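Local coordinates for protein cellulase (Bacteroides salanitronis, PDB 6WQY) that probably hydrolyses beta-1,4-glucan chains as a broad-specificity endoglucanase of glycoside hydrolase family 5, this chain being the catalytic TIM-barrel part of a longer protein, at residues I27-G32 against A334-G339; E103-A108 against N165-E170; F235-D240 against N244-A249. All blocks are in the same frame, centred on the assembly; numbering follows the deposited sequence.

Overall arrangement
All three contacts lie in one eight-stranded (beta/alpha)8 barrel. Contact 2 is the core contact: every touching residue is buried, and a helix meets a strand and the residue before it, mainly through apolar side chains. Contact 3 is partly buried. It packs a loop on a strand of the same sheet and adds a water bridge and charges at one end. Contact 1 is the slightest of the three and joins two helix ends, with its lysine-valine side at the surface. Centres are about 17 to 20 Å apart. Met247 of contact 3 links them: its SD packs on Ile27 and Leu31 of contact 1, and its CE packs on Val168 of contact 2.

Contact 1 (I27-G32 against A334-G339); sequences IAVSLG and AAKDYG
Ala28 meets Gly339, and Val29 meets Lys336, where two helix ends of the TIM barrel come side by side. Helix 24-31 precedes the first barrel strand. Helix 318-337 precedes the last one, strand 342-346. The contact is small, 110 Å² in all, and no hydrogen bond crosses it.

The tighter part is at Gly339, which is buried and has Ala28 CB against its carbonyl. This methyl points toward the other segment and rests 3.7 Å from Gly339 O. Gly339 is the C-prime residue of a Schellman motif that ends its helix. Its N makes a weak bond to Lys336 O, and the N of the next residue reaches Ala335 O. At the backbone angles of Gly339 (phi 93°) a CB would be jammed against the carbonyl O of Tyr338, which calls for glycine. Behind Ala28, Ile27 packs on Pro304 and Leu31 on Pro341, in loops of the barrel.

The outer part is loose and lies toward solvent. Val29 is exposed, and Lys336 is partly so. The lysine leaves its backbone with CG anti to N, bends at chi2 (64°) and then runs extended. This path takes NZ slantwise to the valine branch, 3.7 Å from Val29 CG2. No hydrogen bond forms there, and the touch is van der Waals only.

Within helix 24-31, Ile27 O receives two bonds. One comes from Leu31 N, and the other from Ser30 OG at 2.8 Å, tilted 18° from the carbonyl plane.

Contact 2 (E103-A108 against N165-E170); sequences EVVGYA and NFLVFE
Val105 sets CG1 anti to its backbone N (chi1 168°), while Phe166 swings its ring between its own backbone N and carbonyl carbon (chi1 83°). These two settings bring the valine methyl to the rim of the ring. CG1 lies near the ring plane, 4.0 Å from Phe166 CZ and equally far from CE2. It therefore meets the edge and not a face. One face of the ring is taken by its own neighbour, since Leu167 CB sits over the centre, 3.9 Å above the plane.

Leu167 makes the second touch across the contact. Its CD1 comes within 4.1 Å of Val105 CG1. A single methyl of the helix thus packs on both a ring edge and a leucine branch.

This is helix-on-sheet packing in the outer layer of the (beta/alpha)8 barrel. Helix 95-110 forms the crossover between strands 74-77 and 114-118. Through Val105 it also touches Ile117, and so reaches past strand 114-118 to the start of strand 167-170. The contact is buried and wholly apolar between side chains, with no hydrogen bond across it.

Further along the strand the chemistry changes. Glu170 is buried, with OE2 in a salt bridge to Arg76 and a hydrogen bond to Asn118. Its other oxygen, OE1, is hydrogen-bonded to the hydroxyl of Tyr306.

Contact 3 (F235-D240 against N244-A249); sequences FVLPQD and NRLMVA
Leu237 and Leu246 lie opposite each other where the two segments run nearly antiparallel, their end-to-end directions 172° apart, with no backbone hydrogen bond between them. Phe235 and Val248 meet from opposite directions. Val248 CG1 stands over the centre of the Phe235 ring, 4.3 Å from the centroid and 5° off the normal, a CH-pi contact. The other methyl, CG2, is 3.6 Å from Phe235 CE1. Leu237 CD1 lies in plane at the edge of the same ring and also packs 4.0 Å from Leu246 CB.

Leu246 fills the middle. Its CG is anti to the carbonyl carbon (chi1 -59°), which carries the branch toward the loop. CD1 reaches Pro238 CB at 3.8 Å. Asp240 OD2 lies against the branch point, 3.4 Å from Leu246 CG and as near to CD2.

Segment 235-240 is the first part of the loop that leads from helix 228-234 to strand 246-251, an alpha-beta loop of the (beta/alpha)8 barrel. Leu246 points outward from the sheet and also touches Val204 of helix 191-209. Cutting Leu246 back to an alanine removes CG and both methyls; Pro238 would probably lose its apolar partner and a gap would open beside Asp240, while the touch of CB on Leu237 could remain.

The polar end is at Asp240. Its OD2 forms a salt bridge with Arg208 and takes a bond from a water at 2.7 Å. That water accepts from Arg245 N at 2.9 Å and so bridges loop and strand. The guanidinium of Arg245 turns elsewhere: NH2 pairs with Glu22, and NH1 bonds Asn244 O from above the carbonyl plane.

Contact 1 (I27-G32 against A334-G339)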
# COMPACT_ATOMS: atom_id res chain seq x y z
N ILE A 27 15.38 -5.26 -4.70
CA ILE A 27 14.46 -4.18 -4.38
C ILE A 27 13.69 -4.51 -3.12
O ILE A 27 13.51 -3.67 -2.23
CB ILE A 27 13.57 -3.89 -5.61
CG1 ILE A 27 14.43 -3.35 -6.75
CG2 ILE A 27 12.44 -2.94 -5.24
CD1 ILE A 27 13.74 -3.35 -8.09
N ALA A 28 13.26 -5.77 -2.99
CA ALA A 28 12.54 -6.19 -1.80
C ALA A 28 13.39 -6.06 -0.55
O ALA A 28 12.89 -5.63 0.50
CB ALA A 28 12.03 -7.62 -1.95
N VAL A 29 14.68 -6.43 -0.61
CA VAL A 29 15.55 -6.26 0.54
C VAL A 29 15.58 -4.80 0.97
O VAL A 29 15.53 -4.49 2.17
CB VAL A 29 16.97 -6.78 0.24
CG1 VAL A 29 17.99 -6.27 1.28
CG2 VAL A 29 16.98 -8.30 0.18
N SER A 30 15.68 -3.88 0.01
CA SER A 30 15.80 -2.47 0.37
C SER A 30 14.54 -1.95 1.04
O SER A 30 14.61 -1.01 1.83
CB SER A 30 16.15 -1.63 -0.86
OG SER A 30 15.03 -1.37 -1.70
N LEU A 31 13.37 -2.53 0.72
CA LEU A 31 12.10 -2.12 1.31
C LEU A 31 11.81 -2.80 2.64
O LEU A 31 11.03 -2.26 3.44
CB LEU A 31 10.96 -2.34 0.32
CG LEU A 31 10.91 -1.29 -0.79
CD1 LEU A 31 10.24 -1.82 -2.04
CD2 LEU A 31 10.24 -0.01 -0.31
N GLY A 32 12.41 -3.95 2.91
CA GLY A 32 12.33 -4.56 4.23
C GLY A 32 10.92 -4.85 4.70
O GLY A 32 10.11 -5.47 4.00
N ALA A 334 6.32 -15.89 4.21
CA ALA A 334 5.97 -16.21 2.83
C ALA A 334 6.25 -15.02 1.92
O ALA A 334 6.75 -15.20 0.80
CB ALA A 334 4.52 -16.65 2.74
N ALA A 335 5.93 -13.81 2.36
CA ALA A 335 6.24 -12.63 1.56
C ALA A 335 7.73 -12.59 1.23
O ALA A 335 8.13 -12.39 0.07
CB ALA A 335 5.80 -11.37 2.30
N LYS A 336 8.58 -12.78 2.24
CA LYS A 336 10.02 -12.81 2.01
C LYS A 336 10.38 -13.91 1.02
O LYS A 336 11.16 -13.68 0.08
CB LYS A 336 10.74 -13.01 3.34
CG LYS A 336 12.25 -13.12 3.23
CD LYS A 336 12.88 -11.86 2.71
CE LYS A 336 14.40 -11.92 2.78
NZ LYS A 336 15.00 -10.73 2.13
N ASP A 337 9.85 -15.11 1.22
CA ASP A 337 10.20 -16.24 0.37
C ASP A 337 9.77 -16.05 -1.08
O ASP A 337 10.38 -16.63 -1.99
CB ASP A 337 9.56 -17.52 0.91
CG ASP A 337 10.20 -18.01 2.20
OD1 ASP A 337 11.32 -17.57 2.54
OD2 ASP A 337 9.56 -18.86 2.86
N TYR A 338 8.70 -15.30 -1.32
CA TYR A 338 8.13 -15.12 -2.66
C TYR A 338 8.46 -13.76 -3.25
O TYR A 338 7.91 -13.40 -4.30
CB TYR A 338 6.62 -15.38 -2.65
CG TYR A 338 6.29 -16.85 -2.52
CD1 TYR A 338 6.17 -17.66 -3.64
CD2 TYR A 338 6.13 -17.45 -1.26
CE1 TYR A 338 5.89 -19.01 -3.53
CE2 TYR A 338 5.84 -18.80 -1.15
CZ TYR A 338 5.72 -19.58 -2.28
OH TYR A 338 5.43 -20.92 -2.15
N GLY A 339 9.32 -12.97 -2.60
CA GLY A 339 9.92 -11.81 -3.24
C GLY A 339 9.24 -10.48 -3.07
O GLY A 339 9.53 -9.55 -3.83

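Contact 2 (E103-A108 against N165-E170)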
# COMPACT_ATOMS: atom_id res chain seq x y z
N GLU A 103 5.40 17.27 5.27
CA GLU A 103 5.83 17.12 6.66
C GLU A 103 5.95 15.64 7.03
O GLU A 103 6.92 15.22 7.66
CB GLU A 103 4.85 17.81 7.61
CG GLU A 103 4.92 19.31 7.56
CD GLU A 103 3.92 20.01 8.46
OE1 GLU A 103 3.07 19.34 9.10
OE2 GLU A 103 3.96 21.26 8.52
N VAL A 104 4.95 14.86 6.67
CA VAL A 104 4.92 13.45 7.03
C VAL A 104 6.00 12.68 6.28
O VAL A 104 6.71 11.86 6.87
CB VAL A 104 3.51 12.87 6.84
CG1 VAL A 104 3.48 11.39 7.20
CG2 VAL A 104 2.52 13.63 7.72
N VAL A 105 6.18 12.96 4.98
CA VAL A 105 7.32 12.42 4.24
C VAL A 105 8.62 12.76 4.94
O VAL A 105 9.53 11.92 5.06
CB VAL A 105 7.30 12.93 2.79
CG1 VAL A 105 8.62 12.63 2.10
CG2 VAL A 105 6.14 12.32 2.02
N GLY A 106 8.74 14.00 5.41
CA GLY A 106 9.95 14.42 6.10
C GLY A 106 10.19 13.71 7.41
O GLY A 106 11.35 13.47 7.78
N TYR A 107 9.13 13.34 8.12
CA TYR A 107 9.31 12.55 9.33
C TYR A 107 9.95 11.22 8.98
O TYR A 107 10.85 10.74 9.68
CB TYR A 107 7.97 12.26 10.01
CG TYR A 107 7.14 13.42 10.48
CD1 TYR A 107 7.68 14.65 10.82
CD2 TYR A 107 5.76 13.27 10.59
CE1 TYR A 107 6.87 15.70 11.25
CE2 TYR A 107 4.96 14.29 11.03
CZ TYR A 107 5.50 15.50 11.35
OH TYR A 107 4.66 16.52 11.77
N ALA A 108 9.47 10.57 7.92
CA ALA A 108 10.04 9.30 7.50
C ALA A 108 11.49 9.48 7.09
O ALA A 108 12.36 8.70 7.49
CB ALA A 108 9.23 8.72 6.35
N ASN A 165 15.69 8.45 -3.58
CA ASN A 165 14.91 7.25 -3.83
C ASN A 165 14.43 6.55 -2.56
O ASN A 165 13.80 5.49 -2.68
CB ASN A 165 15.66 6.29 -4.76
CG ASN A 165 15.48 6.66 -6.23
OD1 ASN A 165 14.74 7.60 -6.58
ND2 ASN A 165 16.11 5.89 -7.12
N PHE A 166 14.59 7.16 -1.38
CA PHE A 166 13.81 6.69 -0.23
C PHE A 166 12.32 6.85 -0.50
O PHE A 166 11.50 6.15 0.11
CB PHE A 166 14.19 7.42 1.07
CG PHE A 166 13.53 8.76 1.26
CD1 PHE A 166 14.06 9.91 0.70
CD2 PHE A 166 12.35 8.87 1.99
CE1 PHE A 166 13.44 11.13 0.85
CE2 PHE A 166 11.73 10.09 2.14
CZ PHE A 166 12.28 11.23 1.56
N LEU A 167 11.94 7.81 -1.36
CA LEU A 167 10.55 8.18 -1.58
C LEU A 167 10.04 7.55 -2.86
O LEU A 167 10.61 7.74 -3.95
CB LEU A 167 10.42 9.70 -1.63
CG LEU A 167 9.00 10.22 -1.88
CD1 LEU A 167 8.01 9.80 -0.80
CD2 LEU A 167 9.05 11.75 -1.99
N VAL A 168 8.94 6.80 -2.71
CA VAL A 168 8.23 6.11 -3.78
C VAL A 168 6.88 6.78 -3.99
O VAL A 168 6.22 7.17 -3.02
CB VAL A 168 8.01 4.64 -3.35
CG1 VAL A 168 7.13 3.87 -4.33
CG2 VAL A 168 9.33 3.93 -3.14
N PHE A 169 6.45 6.89 -5.25
CA PHE A 169 5.08 7.32 -5.56
C PHE A 169 4.29 6.09 -6.02
O PHE A 169 4.75 5.37 -6.91
CB PHE A 169 5.06 8.34 -6.71
CG PHE A 169 5.86 9.60 -6.49
CD1 PHE A 169 6.18 10.10 -5.24
CD2 PHE A 169 6.29 10.30 -7.61
CE1 PHE A 169 6.91 11.27 -5.11
CE2 PHE A 169 7.03 11.46 -7.49
CZ PHE A 169 7.34 11.96 -6.23
N GLU A 170 3.09 5.90 -5.46
CA GLU A 170 2.16 4.83 -5.83
C GLU A 170 0.94 5.49 -6.48
O GLU A 170 0.30 6.35 -5.87
CB GLU A 170 1.76 4.06 -4.57
CG GLU A 170 0.68 3.03 -4.77
CD GLU A 170 0.23 2.45 -3.45
OE1 GLU A 170 1.01 1.65 -2.84
OE2 GLU A 170 -0.87 2.80 -2.98

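Contact 3 (F235-D240 against N244-A249)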
# COMPACT_ATOMS: atom_id res chain seq x y z
N PHE A 235 -3.14 -7.18 -15.35
CA PHE A 235 -2.22 -6.05 -15.26
C PHE A 235 -1.23 -6.08 -16.42
O PHE A 235 -0.74 -7.14 -16.81
CB PHE A 235 -1.47 -6.14 -13.92
CG PHE A 235 -0.36 -5.14 -13.76
CD1 PHE A 235 0.91 -5.44 -14.20
CD2 PHE A 235 -0.56 -3.94 -13.09
CE1 PHE A 235 1.95 -4.55 -14.05
CE2 PHE A 235 0.48 -3.05 -12.92
CZ PHE A 235 1.73 -3.35 -13.40
N VAL A 236 -0.93 -4.90 -16.95
CA VAL A 236 0.09 -4.72 -17.97
C VAL A 236 1.10 -3.70 -17.44
O VAL A 236 0.72 -2.59 -17.07
CB VAL A 236 -0.51 -4.23 -19.31
CG1 VAL A 236 0.61 -3.93 -20.31
CG2 VAL A 236 -1.48 -5.26 -19.87
N LEU A 237 2.36 -4.07 -17.42
CA LEU A 237 3.39 -3.16 -16.92
C LEU A 237 3.50 -1.96 -17.85
O LEU A 237 3.65 -2.14 -19.05
CB LEU A 237 4.73 -3.89 -16.87
CG LEU A 237 5.83 -3.19 -16.09
CD1 LEU A 237 5.52 -3.14 -14.60
CD2 LEU A 237 7.17 -3.90 -16.33
N PRO A 238 3.43 -0.74 -17.33
CA PRO A 238 3.58 0.43 -18.20
C PRO A 238 4.95 0.46 -18.86
O PRO A 238 5.93 -0.08 -18.33
CB PRO A 238 3.44 1.62 -17.24
CG PRO A 238 2.60 1.08 -16.13
CD PRO A 238 3.05 -0.35 -15.96
N GLN A 239 5.01 1.12 -20.01
CA GLN A 239 6.28 1.49 -20.61
C GLN A 239 6.95 2.57 -19.77
O GLN A 239 6.29 3.40 -19.15
CB GLN A 239 6.05 2.04 -22.01
CG GLN A 239 5.37 1.06 -22.95
CD GLN A 239 6.15 -0.22 -23.13
OE1 GLN A 239 7.28 -0.20 -23.63
NE2 GLN A 239 5.56 -1.33 -22.73
N ASP A 240 8.28 2.56 -19.74
CA ASP A 240 9.03 3.49 -18.92
C ASP A 240 10.30 3.88 -19.65
O ASP A 240 10.74 3.22 -20.59
CB ASP A 240 9.33 2.86 -17.55
CG ASP A 240 9.56 3.88 -16.44
OD1 ASP A 240 9.61 5.10 -16.73
OD2 ASP A 240 9.69 3.42 -15.28
N ASN A 244 13.45 -1.19 -14.57
CA ASN A 244 13.43 -1.72 -13.20
C ASN A 244 13.04 -0.69 -12.15
O ASN A 244 13.53 -0.76 -11.02
CB ASN A 244 14.78 -2.35 -12.84
CG ASN A 244 15.24 -3.32 -13.87
OD1 ASN A 244 14.43 -4.12 -14.33
ND2 ASN A 244 16.50 -3.24 -14.26
N ARG A 245 12.15 0.24 -12.49
CA ARG A 245 11.71 1.24 -11.53
C ARG A 245 10.20 1.26 -11.37
O ARG A 245 9.67 2.22 -10.80
CB ARG A 245 12.23 2.64 -11.89
CG ARG A 245 13.74 2.79 -11.78
CD ARG A 245 14.21 2.71 -10.34
NE ARG A 245 15.66 2.83 -10.23
CZ ARG A 245 16.51 1.82 -10.36
NH1 ARG A 245 16.06 0.59 -10.62
NH2 ARG A 245 17.81 2.02 -10.24
N LEU A 246 9.49 0.24 -11.85
CA LEU A 246 8.06 0.09 -11.65
C LEU A 246 7.80 -1.18 -10.86
O LEU A 246 8.27 -2.26 -11.24
CB LEU A 246 7.29 0.03 -12.96
CG LEU A 246 7.45 1.24 -13.87
CD1 LEU A 246 6.60 1.04 -15.12
CD2 LEU A 246 7.10 2.55 -13.18
N MET A 247 7.03 -1.06 -9.78
CA MET A 247 6.73 -2.17 -8.88
C MET A 247 5.23 -2.41 -8.86
O MET A 247 4.45 -1.45 -8.73
CB MET A 247 7.22 -1.87 -7.45
CG MET A 247 8.64 -1.33 -7.36
SD MET A 247 9.24 -1.10 -5.70
CE MET A 247 8.17 0.21 -5.13
N VAL A 248 4.82 -3.67 -9.00
CA VAL A 248 3.40 -4.02 -8.97
C VAL A 248 2.92 -4.05 -7.53
O VAL A 248 3.47 -4.76 -6.69
CB VAL A 248 3.17 -5.38 -9.63
CG1 VAL A 248 1.69 -5.72 -9.69
CG2 VAL A 248 3.80 -5.42 -11.03
N ALA A 249 1.87 -3.29 -7.24
CA ALA A 249 1.29 -3.22 -5.91
C ALA A 249 0.08 -4.13 -5.81
O ALA A 249 -0.83 -4.04 -6.63
CB ALA A 249 0.84 -1.78 -5.61
O HOH W 1 10.98 1.07 -15.05